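Local atomic coordinates of mucus binding protein (Lactobacillus reuteri, PDB entry 3I57), a protein that probably helps the bacterium adhere to mucus as a repeat of a cell-wall-anchored surface protein, and also binds immunoglobulins. Residues 77-82 and 123-128; 84-89 and 130-135. One frame throughout, in Å; residues are numbered along the deposited sequence.

Interaction 1. Residues 77-82 and 123-128; sequences RENVDP and NGVLDD
Val80 and Leu126 form the tightly packed part of this antiparallel pairing: Val80 CG1 lies 3.7 Å from Leu126 CB, the side chains crossing at a slant. Opposite Val80 sits Gly124, and Val80 CG2 rests against its carbonyl group. Four backbone hydrogen bonds hold the strands together; the bond from Val80 N to Gly124 O, 2.8 Å long, is nearly straight (172°) although the donor stands above the carbonyl plane. Beta-branched valine suits the extended backbone here. Toward the Arg77 end of the same face, Glu78 OE1 comes 3.2 Å from Asp128 OD1, two acceptors that probably repel unless one is protonated.

The other face is looser where Arg77 and Asn79 meet solvent. Arg77 leans its aliphatic part on the valine, with CB 3.6 Å from Val125 CG1. Its extended chain carries the guanidinium over Asp127, which is buried beneath it and held by His75. Arg77 NH2 is 3.5 Å from Asp127 OD2, but that oxygen lies well out of the guanidinium plane, so charge alone holds the pair; Glu12 is the stronger partner of Arg77. Strands 67-80 and 112-127 are neighbours in the mixed sheet, and Val133 of strand 133-135 packs against both Val80 and Leu126.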
loop_
_atom_site.group_PDB
_atom_site.type_symbol
_atom_site.label_atom_id
_atom_site.label_comp_id
_atom_site.label_asym_id
_atom_site.label_seq_id
_atom_site.Cartn_x
_atom_site.Cartn_y
_atom_site.Cartn_z
ATOM N N ARG A 77 -3.604 11.355 -2.981
ATOM C CA ARG A 77 -2.673 10.253 -3.207
ATOM C C ARG A 77 -1.372 10.725 -3.819
ATOM O O ARG A 77 -1.335 11.743 -4.516
ATOM C CB ARG A 77 -3.323 9.184 -4.088
ATOM C CG ARG A 77 -4.460 8.446 -3.355
ATOM C CD ARG A 77 -5.205 7.429 -4.211
ATOM N NE ARG A 77 -6.129 6.681 -3.362
ATOM C CZ ARG A 77 -7.348 7.112 -3.046
ATOM N NH1 ARG A 77 -7.783 8.267 -3.526
ATOM N NH2 ARG A 77 -8.119 6.387 -2.249
ATOM N N GLU A 78 -0.307 9.982 -3.552
ATOM C CA GLU A 78 0.992 10.271 -4.138
ATOM C C GLU A 78 1.704 8.953 -4.437
ATOM O O GLU A 78 1.638 7.999 -3.664
ATOM C CB GLU A 78 1.836 11.136 -3.201
ATOM C CG GLU A 78 1.993 10.554 -1.796
ATOM C CD GLU A 78 2.863 11.418 -0.878
ATOM O OE1 GLU A 78 2.337 12.434 -0.364
ATOM O OE2 GLU A 78 4.061 11.073 -0.667
ATOM N N ASN A 79 2.372 8.899 -5.577
ATOM C CA ASN A 79 3.121 7.706 -5.910
ATOM C C ASN A 79 4.347 7.599 -5.015
ATOM O O ASN A 79 5.065 8.588 -4.801
ATOM C CB ASN A 79 3.586 7.746 -7.366
ATOM C CG ASN A 79 2.456 7.946 -8.343
ATOM O OD1 ASN A 79 1.411 7.326 -8.235
ATOM N ND2 ASN A 79 2.687 8.800 -9.343
ATOM N N VAL A 80 4.601 6.405 -4.496
ATOM C CA VAL A 80 5.776 6.186 -3.654
ATOM C C VAL A 80 6.678 5.056 -4.169
ATOM O O VAL A 80 6.260 4.209 -4.965
ATOM C CB VAL A 80 5.402 5.911 -2.146
ATOM C CG1 VAL A 80 4.650 7.087 -1.537
ATOM C CG2 VAL A 80 4.566 4.611 -2.005
ATOM N N ASP A 81 7.924 5.072 -3.703
ATOM C CA ASP A 81 8.933 4.110 -4.102
ATOM C C ASP A 81 8.781 2.831 -3.252
ATOM O O ASP A 81 8.073 2.823 -2.255
ATOM C CB ASP A 81 10.329 4.740 -3.943
ATOM C CG ASP A 81 10.544 5.966 -4.872
ATOM O OD1 ASP A 81 9.830 6.090 -5.895
ATOM O OD2 ASP A 81 11.427 6.820 -4.601
ATOM N N PRO A 82 9.448 1.741 -3.655
ATOM C CA PRO A 82 9.356 0.476 -2.947
ATOM C C PRO A 82 9.832 0.536 -1.487
ATOM O O PRO A 82 9.547 -0.368 -0.732
ATOM C CB PRO A 82 10.274 -0.447 -3.767
ATOM C CG PRO A 82 10.139 0.102 -5.196
ATOM C CD PRO A 82 10.219 1.616 -4.907
ATOM N N ASN A 123 6.314 -0.659 -6.688
ATOM C CA ASN A 123 5.947 0.703 -6.343
ATOM C C ASN A 123 4.531 0.711 -5.853
ATOM O O ASN A 123 3.828 -0.261 -5.998
ATOM C CB ASN A 123 6.087 1.633 -7.546
ATOM C CG ASN A 123 7.527 1.967 -7.802
ATOM O OD1 ASN A 123 7.968 3.108 -7.613
ATOM N ND2 ASN A 123 8.288 0.962 -8.143
ATOM N N GLY A 124 4.122 1.816 -5.268
ATOM C CA GLY A 124 2.760 1.907 -4.769
ATOM C C GLY A 124 2.257 3.340 -4.796
ATOM O O GLY A 124 2.936 4.258 -5.256
ATOM N N VAL A 125 1.018 3.497 -4.333
ATOM C CA VAL A 125 0.389 4.795 -4.242
ATOM C C VAL A 125 -0.099 4.945 -2.803
ATOM O O VAL A 125 -0.919 4.140 -2.319
ATOM C CB VAL A 125 -0.825 4.838 -5.117
ATOM C CG1 VAL A 125 -1.611 6.119 -4.862
ATOM C CG2 VAL A 125 -0.424 4.685 -6.610
ATOM N N LEU A 126 0.391 5.990 -2.147
ATOM C CA LEU A 126 0.100 6.240 -0.753
ATOM C C LEU A 126 -1.166 7.081 -0.673
ATOM O O LEU A 126 -1.341 8.035 -1.426
ATOM C CB LEU A 126 1.258 6.984 -0.095
ATOM C CG LEU A 126 0.957 7.599 1.256
ATOM C CD1 LEU A 126 0.811 6.512 2.314
ATOM C CD2 LEU A 126 2.064 8.628 1.587
ATOM N N ASP A 127 -2.063 6.662 0.206
ATOM C CA ASP A 127 -3.272 7.416 0.516
ATOM C C ASP A 127 -2.920 8.270 1.723
ATOM O O ASP A 127 -2.672 7.748 2.801
ATOM C CB ASP A 127 -4.370 6.406 0.852
ATOM C CG ASP A 127 -5.711 7.066 1.243
ATOM O OD1 ASP A 127 -5.696 8.159 1.827
ATOM O OD2 ASP A 127 -6.771 6.453 0.999
ATOM N N ASP A 128 -2.868 9.580 1.518
ATOM C CA ASP A 128 -2.479 10.499 2.554
ATOM C C ASP A 128 -3.450 10.541 3.735
ATOM O O ASP A 128 -3.054 10.962 4.827
ATOM C CB ASP A 128 -2.323 11.900 1.973
ATOM C CG ASP A 128 -1.006 12.109 1.252
ATOM O OD1 ASP A 128 -0.035 11.319 1.418
ATOM O OD2 ASP A 128 -0.953 13.118 0.520
HETATM O O HOH W 1 -6.647 4.065 -1.410
#

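Interaction 2. Residues 84-89 and 130-135; sequences HSSADG and TGIVAW
Ser86 OG accepts a hydrogen bond from Val133 N, 2.8 Å long and almost straight at 170°. The same hydroxyl donates to Asp88 OD1 at 2.6 Å, meeting the carboxylate from above its plane, so one small side chain couples the loop to the backbone of Val133. Its position follows from chi1 of 177°, which swings OG away from the backbone N of Ser86 and out to the other segment. One residue on, Ala87 N bonds to Gly131 O at 2.9 Å, with the donor well above the carbonyl plane.

A water donates to both Asp88 OD2 and Val133 O, adding a second link from the aspartate. Within the loop, Ser86 to Gly89 make a type I beta turn, and glycine suits the positive phi at its end. Gly131 also has a positive phi, where a side chain would jam against the carbonyl O of Thr130. The methyl of Ala87 lies against Gly131 O. Thr130 OG1 accepts from Ile132 N in an ST turn.

Farther out, methyl groups meet mainly oxygens. Ile132 CG2 lies 3.4 Å from Asp88 OD2, while Val133 CG2 reaches Ser85 O and Ser86 CB; Ala87 CB and Ile132 CG1 make a looser apolar pair at 4.2 Å. Within segment 130-135, Val133 CG1 packs over the centre of one face of the Trp135 ring, and His84 O meets that ring at its edge, 3.4 Å from CZ2. The chemistry implies that two direct hydrogen bonds and a bridging water fix where this surface loop lies, with weak apolar contact beside them.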
loop_
_atom_site.group_PDB
_atom_site.type_symbol
_atom_site.label_atom_id
_atom_site.label_comp_id
_atom_site.label_asym_id
_atom_site.label_seq_id
_atom_site.Cartn_x
_atom_site.Cartn_y
_atom_site.Cartn_z
ATOM N N HIS A 84 8.999 2.726 0.697
ATOM C CA HIS A 84 8.113 3.536 1.532
ATOM C C HIS A 84 7.358 2.665 2.532
ATOM O O HIS A 84 6.992 1.529 2.221
ATOM C CB HIS A 84 7.159 4.350 0.664
ATOM C CG HIS A 84 6.498 5.478 1.398
ATOM N ND1 HIS A 84 6.801 6.804 1.167
ATOM C CD2 HIS A 84 5.551 5.471 2.361
ATOM C CE1 HIS A 84 6.056 7.570 1.952
ATOM N NE2 HIS A 84 5.286 6.785 2.683
ATOM N N SER A 85 7.143 3.183 3.738
ATOM C CA SER A 85 6.385 2.433 4.737
ATOM C C SER A 85 4.885 2.614 4.489
ATOM O O SER A 85 4.470 3.514 3.750
ATOM C CB SER A 85 6.745 2.869 6.160
ATOM O OG SER A 85 6.439 4.241 6.349
ATOM N N SER A 86 4.100 1.726 5.076
ATOM C CA SER A 86 2.649 1.764 4.995
ATOM C C SER A 86 2.035 1.471 6.355
ATOM O O SER A 86 2.480 0.587 7.099
ATOM C CB SER A 86 2.157 0.734 3.976
ATOM O OG SER A 86 0.734 0.696 3.928
ATOM N N ALA A 87 0.989 2.215 6.666
ATOM C CA ALA A 87 0.366 2.146 7.960
ATOM C C ALA A 87 -0.233 0.765 8.254
ATOM O O ALA A 87 -0.443 0.422 9.418
ATOM C CB ALA A 87 -0.707 3.256 8.070
ATOM N N ASP A 88 -0.525 -0.025 7.217
ATOM C CA ASP A 88 -1.022 -1.389 7.423
ATOM C C ASP A 88 0.108 -2.420 7.467
ATOM O O ASP A 88 -0.150 -3.623 7.442
ATOM C CB ASP A 88 -2.091 -1.779 6.388
ATOM C CG ASP A 88 -1.543 -1.885 4.975
ATOM O OD1 ASP A 88 -0.346 -1.544 4.757
ATOM O OD2 ASP A 88 -2.323 -2.290 4.079
ATOM N N GLY A 89 1.344 -1.932 7.530
ATOM C CA GLY A 89 2.557 -2.784 7.645
ATOM C C GLY A 89 2.972 -3.561 6.396
ATOM O O GLY A 89 3.918 -4.343 6.438
ATOM N N THR A 130 -5.227 7.823 5.057
ATOM C CA THR A 130 -5.088 6.606 5.848
ATOM C C THR A 130 -3.629 6.249 6.182
ATOM O O THR A 130 -3.388 5.481 7.121
ATOM C CB THR A 130 -5.736 5.414 5.153
ATOM O OG1 THR A 130 -5.041 5.161 3.928
ATOM C CG2 THR A 130 -7.226 5.712 4.837
ATOM N N GLY A 131 -2.661 6.791 5.451
ATOM C CA GLY A 131 -1.264 6.344 5.600
ATOM C C GLY A 131 -0.923 4.998 4.975
ATOM O O GLY A 131 0.215 4.520 5.068
ATOM N N ILE A 132 -1.888 4.406 4.299
ATOM C CA ILE A 132 -1.737 3.084 3.687
ATOM C C ILE A 132 -1.287 3.194 2.237
ATOM O O ILE A 132 -1.827 3.999 1.450
ATOM C CB ILE A 132 -3.055 2.292 3.744
ATOM C CG1 ILE A 132 -3.555 2.200 5.194
ATOM C CG2 ILE A 132 -2.926 0.886 3.053
ATOM C CD1 ILE A 132 -4.995 1.588 5.334
ATOM N N VAL A 133 -0.286 2.385 1.876
ATOM C CA VAL A 133 0.130 2.324 0.487
ATOM C C VAL A 133 -0.622 1.194 -0.203
ATOM O O VAL A 133 -0.616 0.061 0.279
ATOM C CB VAL A 133 1.633 1.996 0.380
ATOM C CG1 VAL A 133 2.040 1.853 -1.083
ATOM C CG2 VAL A 133 2.472 3.118 1.030
ATOM N N ALA A 134 -1.263 1.503 -1.327
ATOM C CA ALA A 134 -1.756 0.490 -2.243
ATOM C C ALA A 134 -0.608 0.087 -3.140
ATOM O O ALA A 134 -0.213 0.843 -4.033
ATOM C CB ALA A 134 -2.911 1.046 -3.080
ATOM N N TRP A 135 -0.076 -1.116 -2.916
ATOM C CA TRP A 135 1.095 -1.561 -3.673
ATOM C C TRP A 135 0.700 -2.082 -5.042
ATOM O O TRP A 135 -0.276 -2.802 -5.155
ATOM C CB TRP A 135 1.852 -2.651 -2.901
ATOM C CG TRP A 135 2.455 -2.103 -1.630
ATOM C CD1 TRP A 135 2.036 -2.330 -0.336
ATOM C CD2 TRP A 135 3.567 -1.199 -1.538
ATOM N NE1 TRP A 135 2.822 -1.629 0.534
ATOM C CE2 TRP A 135 3.762 -0.919 -0.170
ATOM C CE3 TRP A 135 4.412 -0.597 -2.484
ATOM C CZ2 TRP A 135 4.787 -0.091 0.282
ATOM C CZ3 TRP A 135 5.418 0.233 -2.041
ATOM C CH2 TRP A 135 5.591 0.490 -0.666
HETATM O O HOH W 2 -1.571 -2.164 1.644
#

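The centres of interactions 1 and 2 are 8 Å apart, in the middle of the elongated chain and away from the calcium site. Their segments alternate along the sequence: 77-82, 84-89, 123-128, 130-135. Strand 67-80 leads into the loop of interaction 2, just as strand 112-127 leads by a turn into strand 133-135. The latter two are neighbours in the mixed sheet; Val125 O is 2.8 Å from Ala134 N and Asp127 N 2.9 Å from Ile132 O, both probable hydrogen bonds. Leu126 CD1 also packs on Gly131 O. Both contacts thus share the mixed sheet at mid-chain, consistent with a continuous, elongated repeat.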